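Local atomic coordinates of cytochrome P450 (Bacillus subtilis subsp. subtilis, PDB entry 4RM4), a protein that binds heme and probably works as a monooxygenase, inserting an oxygen atom from molecular oxygen into organic substrates. Residues W29-R34 and V50-D54; E64-M70 and R291-T297. All blocks are in the same frame, centred on the assembly; numbering follows the deposited sequence.

Interaction 1 (W29-R34 and V50-D54); sequences WYESMR and VFLYD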
loop_
_atom_site.group_PDB
_atom_site.type_symbol
_atom_site.label_atom_id
_atom_site.label_comp_id
_atom_site.label_asym_id
_atom_site.label_seq_id
_atom_site.Cartn_x
_atom_site.Cartn_y
_atom_site.Cartn_z
ATOM N N TRP A 29 6.944 -19.878 6.172
ATOM C CA TRP A 29 7.273 -20.329 4.824
ATOM C C TRP A 29 8.384 -19.492 4.195
ATOM O O TRP A 29 9.320 -20.047 3.624
ATOM C CB TRP A 29 6.042 -20.361 3.918
ATOM C CG TRP A 29 6.368 -20.789 2.510
ATOM C CD1 TRP A 29 6.781 -22.025 2.103
ATOM C CD2 TRP A 29 6.314 -19.976 1.335
ATOM N NE1 TRP A 29 6.992 -22.028 0.743
ATOM C CE2 TRP A 29 6.713 -20.782 0.247
ATOM C CE3 TRP A 29 5.968 -18.641 1.093
ATOM C CZ2 TRP A 29 6.767 -20.301 -1.057
ATOM C CZ3 TRP A 29 6.033 -18.162 -0.200
ATOM C CH2 TRP A 29 6.431 -18.990 -1.258
ATOM N N TYR A 30 8.272 -18.165 4.279
ATOM C CA TYR A 30 9.351 -17.288 3.835
ATOM C C TYR A 30 10.673 -17.723 4.484
ATOM O O TYR A 30 11.702 -17.804 3.824
ATOM C CB TYR A 30 9.084 -15.835 4.249
ATOM C CG TYR A 30 7.887 -15.146 3.604
ATOM C CD1 TYR A 30 7.229 -14.110 4.264
ATOM C CD2 TYR A 30 7.444 -15.503 2.338
ATOM C CE1 TYR A 30 6.141 -13.462 3.691
ATOM C CE2 TYR A 30 6.364 -14.856 1.751
ATOM C CZ TYR A 30 5.716 -13.840 2.437
ATOM O OH TYR A 30 4.646 -13.188 1.873
ATOM N N GLU A 31 10.641 -17.959 5.793
ATOM C CA GLU A 31 11.853 -18.330 6.515
ATOM C C GLU A 31 12.461 -19.614 5.963
ATOM O O GLU A 31 13.681 -19.718 5.827
ATOM C CB GLU A 31 11.611 -18.466 8.026
ATOM C CG GLU A 31 12.876 -18.884 8.794
ATOM C CD GLU A 31 12.831 -18.487 10.253
ATOM O OE1 GLU A 31 11.737 -18.134 10.744
ATOM O OE2 GLU A 31 13.893 -18.530 10.913
ATOM N N SER A 32 11.608 -20.574 5.612
ATOM C CA SER A 32 12.086 -21.825 5.039
ATOM C C SER A 32 12.718 -21.610 3.652
ATOM O O SER A 32 13.745 -22.208 3.338
ATOM C CB SER A 32 10.970 -22.871 4.993
ATOM O OG SER A 32 10.080 -22.636 3.929
ATOM N N MET A 33 12.123 -20.742 2.834
ATOM C CA MET A 33 12.693 -20.434 1.518
ATOM C C MET A 33 14.011 -19.666 1.620
ATOM O O MET A 33 14.956 -19.954 0.901
ATOM C CB MET A 33 11.687 -19.661 0.648
ATOM C CG MET A 33 10.351 -20.364 0.503
ATOM S SD MET A 33 10.412 -21.878 -0.486
ATOM C CE MET A 33 10.750 -21.200 -2.116
ATOM N N ARG A 34 14.079 -18.672 2.498
ATOM C CA ARG A 34 15.339 -17.950 2.659
ATOM C C ARG A 34 16.471 -18.924 2.976
ATOM O O ARG A 34 17.602 -18.785 2.476
ATOM C CB ARG A 34 15.235 -16.901 3.761
ATOM C CG ARG A 34 14.378 -15.709 3.383
ATOM C CD ARG A 34 14.652 -14.549 4.320
ATOM N NE ARG A 34 14.413 -14.858 5.739
ATOM C CZ ARG A 34 13.209 -14.879 6.311
ATOM N NH1 ARG A 34 13.082 -15.147 7.607
ATOM N NH2 ARG A 34 12.127 -14.647 5.590
ATOM N N VAL A 50 12.288 -14.681 -5.288
ATOM C CA VAL A 50 13.516 -14.278 -4.622
ATOM C C VAL A 50 13.151 -13.847 -3.196
ATOM O O VAL A 50 12.217 -13.083 -3.017
ATOM C CB VAL A 50 14.232 -13.145 -5.397
ATOM C CG1 VAL A 50 15.358 -12.588 -4.575
ATOM C CG2 VAL A 50 14.773 -13.684 -6.732
ATOM N N PHE A 51 13.862 -14.365 -2.192
ATOM C CA PHE A 51 13.437 -14.221 -0.797
ATOM C C PHE A 51 14.401 -13.497 0.156
ATOM O O PHE A 51 13.985 -13.075 1.235
ATOM C CB PHE A 51 13.104 -15.600 -0.198
ATOM C CG PHE A 51 11.905 -16.267 -0.830
ATOM C CD1 PHE A 51 10.632 -16.017 -0.358
ATOM C CD2 PHE A 51 12.063 -17.146 -1.898
ATOM C CE1 PHE A 51 9.515 -16.629 -0.953
ATOM C CE2 PHE A 51 10.959 -17.755 -2.495
ATOM C CZ PHE A 51 9.684 -17.493 -2.017
ATOM N N LEU A 52 15.676 -13.375 -0.215
ATOM C CA LEU A 52 16.659 -12.741 0.672
ATOM C C LEU A 52 16.697 -11.230 0.489
ATOM O O LEU A 52 16.536 -10.729 -0.619
ATOM C CB LEU A 52 18.069 -13.307 0.441
ATOM C CG LEU A 52 18.377 -14.764 0.804
ATOM C CD1 LEU A 52 19.801 -15.124 0.423
ATOM C CD2 LEU A 52 18.157 -15.016 2.293
ATOM N N TYR A 53 16.927 -10.508 1.576
ATOM C CA TYR A 53 16.962 -9.042 1.506
ATOM C C TYR A 53 17.871 -8.466 0.393
ATOM O O TYR A 53 17.438 -7.636 -0.402
ATOM C CB TYR A 53 17.342 -8.462 2.871
ATOM C CG TYR A 53 17.332 -6.953 2.932
ATOM C CD1 TYR A 53 16.217 -6.255 3.398
ATOM C CD2 TYR A 53 18.439 -6.226 2.520
ATOM C CE1 TYR A 53 16.219 -4.857 3.452
ATOM C CE2 TYR A 53 18.447 -4.856 2.555
ATOM C CZ TYR A 53 17.342 -4.172 3.022
ATOM O OH TYR A 53 17.391 -2.795 3.059
ATOM N N ASP A 54 19.138 -8.869 0.334
ATOM C CA ASP A 54 20.009 -8.307 -0.702
ATOM C C ASP A 54 19.516 -8.614 -2.124
ATOM O O ASP A 54 19.562 -7.761 -3.016
ATOM C CB ASP A 54 21.464 -8.771 -0.513
ATOM C CG ASP A 54 22.090 -8.229 0.763
ATOM O OD1 ASP A 54 21.548 -7.257 1.334
ATOM O OD2 ASP A 54 23.129 -8.773 1.191
#

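Interaction 2 (E64-M70 and R291-T297); sequences ELFSSCM and RIAKRDT. With HEM (protoporphyrin IX containing Fe), chain B.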
loop_
_atom_site.group_PDB
_atom_site.type_symbol
_atom_site.label_atom_id
_atom_site.label_comp_id
_atom_site.label_asym_id
_atom_site.label_seq_id
_atom_site.Cartn_x
_atom_site.Cartn_y
_atom_site.Cartn_z
ATOM N N GLU A 64 18.245 -0.855 -14.480
ATOM C CA GLU A 64 18.992 -1.199 -15.689
ATOM C C GLU A 64 18.791 -2.660 -16.110
ATOM O O GLU A 64 18.792 -2.970 -17.307
ATOM C CB GLU A 64 20.486 -0.902 -15.502
ATOM C CG GLU A 64 20.808 0.571 -15.259
ATOM C CD GLU A 64 20.530 1.013 -13.821
ATOM O OE1 GLU A 64 20.229 0.144 -12.962
ATOM O OE2 GLU A 64 20.622 2.232 -13.548
ATOM N N LEU A 65 18.624 -3.548 -15.128
ATOM C CA LEU A 65 18.524 -4.983 -15.380
ATOM C C LEU A 65 17.112 -5.557 -15.266
ATOM O O LEU A 65 16.822 -6.607 -15.828
ATOM C CB LEU A 65 19.458 -5.747 -14.424
ATOM C CG LEU A 65 20.957 -5.654 -14.717
ATOM C CD1 LEU A 65 21.727 -6.391 -13.647
ATOM C CD2 LEU A 65 21.269 -6.226 -16.086
ATOM N N PHE A 66 16.232 -4.877 -14.537
ATOM C CA PHE A 66 14.925 -5.451 -14.226
ATOM C C PHE A 66 13.822 -4.433 -14.490
ATOM O O PHE A 66 13.762 -3.400 -13.833
ATOM C CB PHE A 66 14.876 -5.947 -12.765
ATOM C CG PHE A 66 15.694 -7.178 -12.514
ATOM C CD1 PHE A 66 15.240 -8.422 -12.921
ATOM C CD2 PHE A 66 16.912 -7.093 -11.864
ATOM C CE1 PHE A 66 16.010 -9.566 -12.693
ATOM C CE2 PHE A 66 17.678 -8.231 -11.645
ATOM C CZ PHE A 66 17.216 -9.457 -12.055
ATOM N N SER A 67 12.984 -4.730 -15.489
ATOM C CA SER A 67 11.941 -3.833 -15.985
ATOM C C SER A 67 10.628 -3.921 -15.207
ATOM O O SER A 67 10.294 -4.973 -14.662
ATOM C CB SER A 67 11.673 -4.149 -17.461
ATOM O OG SER A 67 10.554 -3.448 -17.983
ATOM N N SER A 68 9.879 -2.815 -15.175
ATOM C CA SER A 68 8.590 -2.802 -14.501
ATOM C C SER A 68 7.462 -2.844 -15.520
ATOM O O SER A 68 6.280 -2.864 -15.158
ATOM C CB SER A 68 8.422 -1.555 -13.616
ATOM O OG SER A 68 9.271 -1.575 -12.473
ATOM N N CYS A 69 7.824 -2.857 -16.794
ATOM C CA CYS A 69 6.814 -2.897 -17.851
ATOM C C CYS A 69 6.221 -4.300 -17.943
ATOM O O CYS A 69 6.913 -5.252 -18.300
ATOM C CB CYS A 69 7.413 -2.462 -19.192
ATOM S SG CYS A 69 6.184 -1.764 -20.335
ATOM N N MET A 70 4.940 -4.426 -17.615
ATOM C CA MET A 70 4.303 -5.739 -17.510
ATOM C C MET A 70 3.434 -6.056 -18.723
ATOM O O MET A 70 2.885 -5.155 -19.351
ATOM C CB MET A 70 3.455 -5.823 -16.238
ATOM C CG MET A 70 4.267 -5.775 -14.971
ATOM S SD MET A 70 5.378 -7.182 -14.922
ATOM C CE MET A 70 6.674 -6.525 -13.866
ATOM N N ARG A 291 9.140 -8.040 -11.532
ATOM C CA ARG A 291 10.018 -7.435 -12.528
ATOM C C ARG A 291 10.229 -8.401 -13.686
ATOM O O ARG A 291 9.971 -9.604 -13.574
ATOM C CB ARG A 291 11.379 -7.060 -11.920
ATOM C CG ARG A 291 11.324 -6.025 -10.779
ATOM C CD ARG A 291 11.036 -4.646 -11.343
ATOM N NE ARG A 291 11.205 -3.565 -10.375
ATOM C CZ ARG A 291 10.241 -3.117 -9.574
ATOM N NH1 ARG A 291 9.044 -3.681 -9.607
ATOM N NH2 ARG A 291 10.482 -2.117 -8.731
ATOM N N ILE A 292 10.696 -7.864 -14.805
ATOM C CA ILE A 292 11.115 -8.687 -15.932
ATOM C C ILE A 292 12.587 -8.418 -16.174
ATOM O O ILE A 292 13.003 -7.267 -16.216
ATOM C CB ILE A 292 10.314 -8.353 -17.211
ATOM C CG1 ILE A 292 8.828 -8.563 -16.970
ATOM C CG2 ILE A 292 10.769 -9.222 -18.382
ATOM C CD1 ILE A 292 8.462 -9.982 -16.713
ATOM N N ALA A 293 13.367 -9.485 -16.323
ATOM C CA ALA A 293 14.784 -9.365 -16.650
ATOM C C ALA A 293 14.945 -8.792 -18.055
ATOM O O ALA A 293 14.359 -9.311 -18.991
ATOM C CB ALA A 293 15.440 -10.727 -16.571
ATOM N N LYS A 294 15.736 -7.727 -18.190
ATOM C CA LYS A 294 15.978 -7.106 -19.488
ATOM C C LYS A 294 17.136 -7.794 -20.194
ATOM O O LYS A 294 17.263 -7.701 -21.412
ATOM C CB LYS A 294 16.343 -5.633 -19.317
ATOM C CG LYS A 294 15.243 -4.752 -18.758
ATOM C CD LYS A 294 15.760 -3.319 -18.622
ATOM C CE LYS A 294 14.634 -2.309 -18.541
ATOM N NZ LYS A 294 14.049 -2.248 -17.169
ATOM N N ARG A 295 17.990 -8.447 -19.409
ATOM C CA ARG A 295 19.145 -9.173 -19.930
ATOM C C ARG A 295 19.353 -10.427 -19.101
ATOM O O ARG A 295 18.918 -10.491 -17.954
ATOM C CB ARG A 295 20.417 -8.322 -19.812
ATOM C CG ARG A 295 20.416 -6.999 -20.570
ATOM C CD ARG A 295 20.613 -7.188 -22.073
ATOM N NE ARG A 295 21.806 -7.977 -22.379
ATOM C CZ ARG A 295 22.999 -7.465 -22.668
ATOM N NH1 ARG A 295 23.177 -6.148 -22.706
ATOM N NH2 ARG A 295 24.018 -8.271 -22.927
ATOM N N ASP A 296 20.039 -11.410 -19.671
ATOM C CA ASP A 296 20.520 -12.531 -18.877
ATOM C C ASP A 296 21.387 -11.963 -17.769
ATOM O O ASP A 296 22.257 -11.143 -18.026
ATOM C CB ASP A 296 21.373 -13.481 -19.721
ATOM C CG ASP A 296 20.587 -14.170 -20.817
ATOM O OD1 ASP A 296 19.341 -14.071 -20.842
ATOM O OD2 ASP A 296 21.232 -14.829 -21.660
ATOM N N THR A 297 21.148 -12.396 -16.535
ATOM C CA THR A 297 21.965 -11.954 -15.415
ATOM C C THR A 297 21.780 -12.895 -14.229
ATOM O O THR A 297 20.867 -13.714 -14.218
ATOM C CB THR A 297 21.633 -10.511 -15.000
ATOM O OG1 THR A 297 22.635 -10.034 -14.093
ATOM C CG2 THR A 297 20.267 -10.438 -14.338
HETATM C CHA HEM B . 4.612 2.413 -5.507
HETATM C CHB HEM B . 3.781 0.154 -1.312
HETATM C CHC HEM B . 0.452 3.518 -0.142
HETATM C CHD HEM B . 0.916 5.488 -4.545
HETATM C C1A HEM B . 4.713 1.525 -4.456
HETATM C C2A HEM B . 5.684 0.458 -4.320
HETATM C C3A HEM B . 5.457 -0.167 -3.162
HETATM C C4A HEM B . 4.345 0.489 -2.515
HETATM C CMA HEM B . 6.240 -1.383 -2.593
HETATM C CAA HEM B . 6.805 0.101 -5.329
HETATM C CBA HEM B . 6.249 -0.711 -6.484
HETATM C CGA HEM B . 7.354 -1.316 -7.320
HETATM O O1A HEM B . 7.000 -2.076 -8.258
HETATM O O2A HEM B . 8.554 -1.049 -7.056
HETATM C C1B HEM B . 2.842 0.897 -0.640
HETATM C C2B HEM B . 2.436 0.678 0.736
HETATM C C3B HEM B . 1.507 1.594 1.043
HETATM C C4B HEM B . 1.306 2.445 -0.106
HETATM C CMB HEM B . 2.995 -0.441 1.641
HETATM C CAB HEM B . 0.760 1.833 2.376
HETATM C CBB HEM B . 1.248 1.358 3.523
HETATM C C1C HEM B . 0.315 4.358 -1.215
HETATM C C2C HEM B . -0.522 5.542 -1.274
HETATM C C3C HEM B . -0.381 6.074 -2.495
HETATM C C4C HEM B . 0.537 5.257 -3.238
HETATM C CMC HEM B . -1.381 6.039 -0.093
HETATM C CAC HEM B . -1.040 7.328 -3.121
HETATM C CBC HEM B . -2.085 7.973 -2.593
HETATM C C1D HEM B . 1.923 4.835 -5.218
HETATM C C2D HEM B . 2.305 5.132 -6.570
HETATM C C3D HEM B . 3.464 4.177 -6.883
HETATM C C4D HEM B . 3.663 3.400 -5.675
HETATM C CMD HEM B . 1.675 6.196 -7.487
HETATM C CAD HEM B . 4.254 4.087 -8.210
HETATM C CBD HEM B . 5.469 5.011 -8.095
HETATM C CGD HEM B . 6.337 4.881 -9.325
HETATM O O1D HEM B . 7.195 5.780 -9.540
HETATM O O2D HEM B . 6.139 3.894 -10.080
HETATM N NA HEM B . 3.908 1.503 -3.333
HETATM N NB HEM B . 2.119 1.979 -1.116
HETATM N NC HEM B . 0.948 4.207 -2.434
HETATM N ND HEM B . 2.739 3.832 -4.727
HETATM FE FE HEM B . 2.548 2.966 -2.850
HETATM O O HOH W 1 14.079 -2.961 -10.962
HETATM O O HOH W 2 1.054 1.216 -3.658
#

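Interaction 1 (W29-R34 and V50-D54)
Phe51 presses its ring against Trp29, Tyr30 and Met33 where the first helix of the cytochrome P450 fold, 27-36, packs on the turn between strand 47-50 and helix 53-61. With CG beside the backbone N and anti to the carbonyl carbon (chi1 -66°), the phenyl ring reaches into the flank of the helix. Met33 lies over one face: its CB sits 3.6 Å from the centroid of the Phe51 ring, almost on the ring normal, a clear CH-pi contact. The thioether then bends at both chi2 and chi3 and folds its methyl back, bringing Met33 CE to 3.5 Å from Phe51 CE2, while the sulfur makes an oblique Met-aromatic contact. On Trp29 the ring edge of Phe51 points at the face of the six-membered ring in a T-shaped pair, the planes 88° apart. Met33 CG rests on the indole as well, so this methionine fills the corner between the two aromatic groups. Tyr30 CD2 adds a contact near the plane of the Phe51 ring, 4.0 Å from Phe51 CE1. Beyond the aromatic group, Leu52 CD2 meets Arg34 CB at 3.8 Å. The aliphatic part of Arg34 runs past the turn, and its guanidinium goes on to Ser316 and a salt bridge with Glu321. Ser316 OG also hydrogen-bonds Phe51 O, the same carbonyl oxygen that Arg34 CG approaches to 3.4 Å.

Interaction 2 (E64-M70 and R291-T297)
Ile292 O is approached by two consecutive residues of the facing strand: Ser67 N donates a 2.6 Å hydrogen bond to it in the carbonyl plane, and beside it the CA-H of Phe66 adds a weaker contact. The return bond from Ile292 N to Ser67 O, 2.9 Å, completes the hydrogen-bonded pair Ser67-Ile292, next to the non-hydrogen-bonded pair Phe66-Ala293. One residue further, Lys294 N reaches Leu65 O at 2.8 Å from well above the carbonyl plane. Strand 66-67 is the outermost of the mixed beta sheet of the P450 fold and pairs antiparallel with 289-293. From the latter, Arg291 reaches the heme. Its chain turns at chi2 (-74°) and then runs extended, bringing the guanidinium end-on to one propionate, where NH1 donates to HEM O1A at 2.9 Å and NH2 to HEM O2A at 2.8 Å, the latter nearly straight (175°). NE donates to a water that lies 2.9 Å from Phe66 O, and Val60 O takes a further bond from NH2, so every nitrogen of the group has a partner and its rotation is fixed. Ser68 OG stands over the centre of one guanidinium face without hydrogen-bonding to it. A leucine in place of Arg291 would probably leave this propionate without two of its donors and the water and Val60 O without their N-H partners. On the sheet face bearing Phe66 and Ala293, the phenyl ring passes Ala293 and reaches beyond the end of strand 289-293, where Phe66 CZ lies 3.9 Å from Thr297 CG2. On the other face Ser67 OG accepts from Cys69 N in an ST turn and also hydrogen-bonds Asp85.

In the fold
From the N terminus, helix 27-36 leads into the hairpin of strands 39-42 and 47-50, and interaction 1 closes this short loop by bringing the start of the next turn back onto the helix. Helix 53-61 then carries the chain to 64-70, where interaction 2 opens. Its partner, 291-297, comes more than 200 residues later, after a largely helical part of the chain that includes the long helix 226-257. The two contacts are therefore in series, neither nested nor crossed. Both involve the same mixed sheet: interaction 1 packs helix 27-36 on the turn after strand 47-50, while interaction 2 adds outermost strand 66-67 to 289-293. Their centres lie about 20 Å apart, and the second faces the heme.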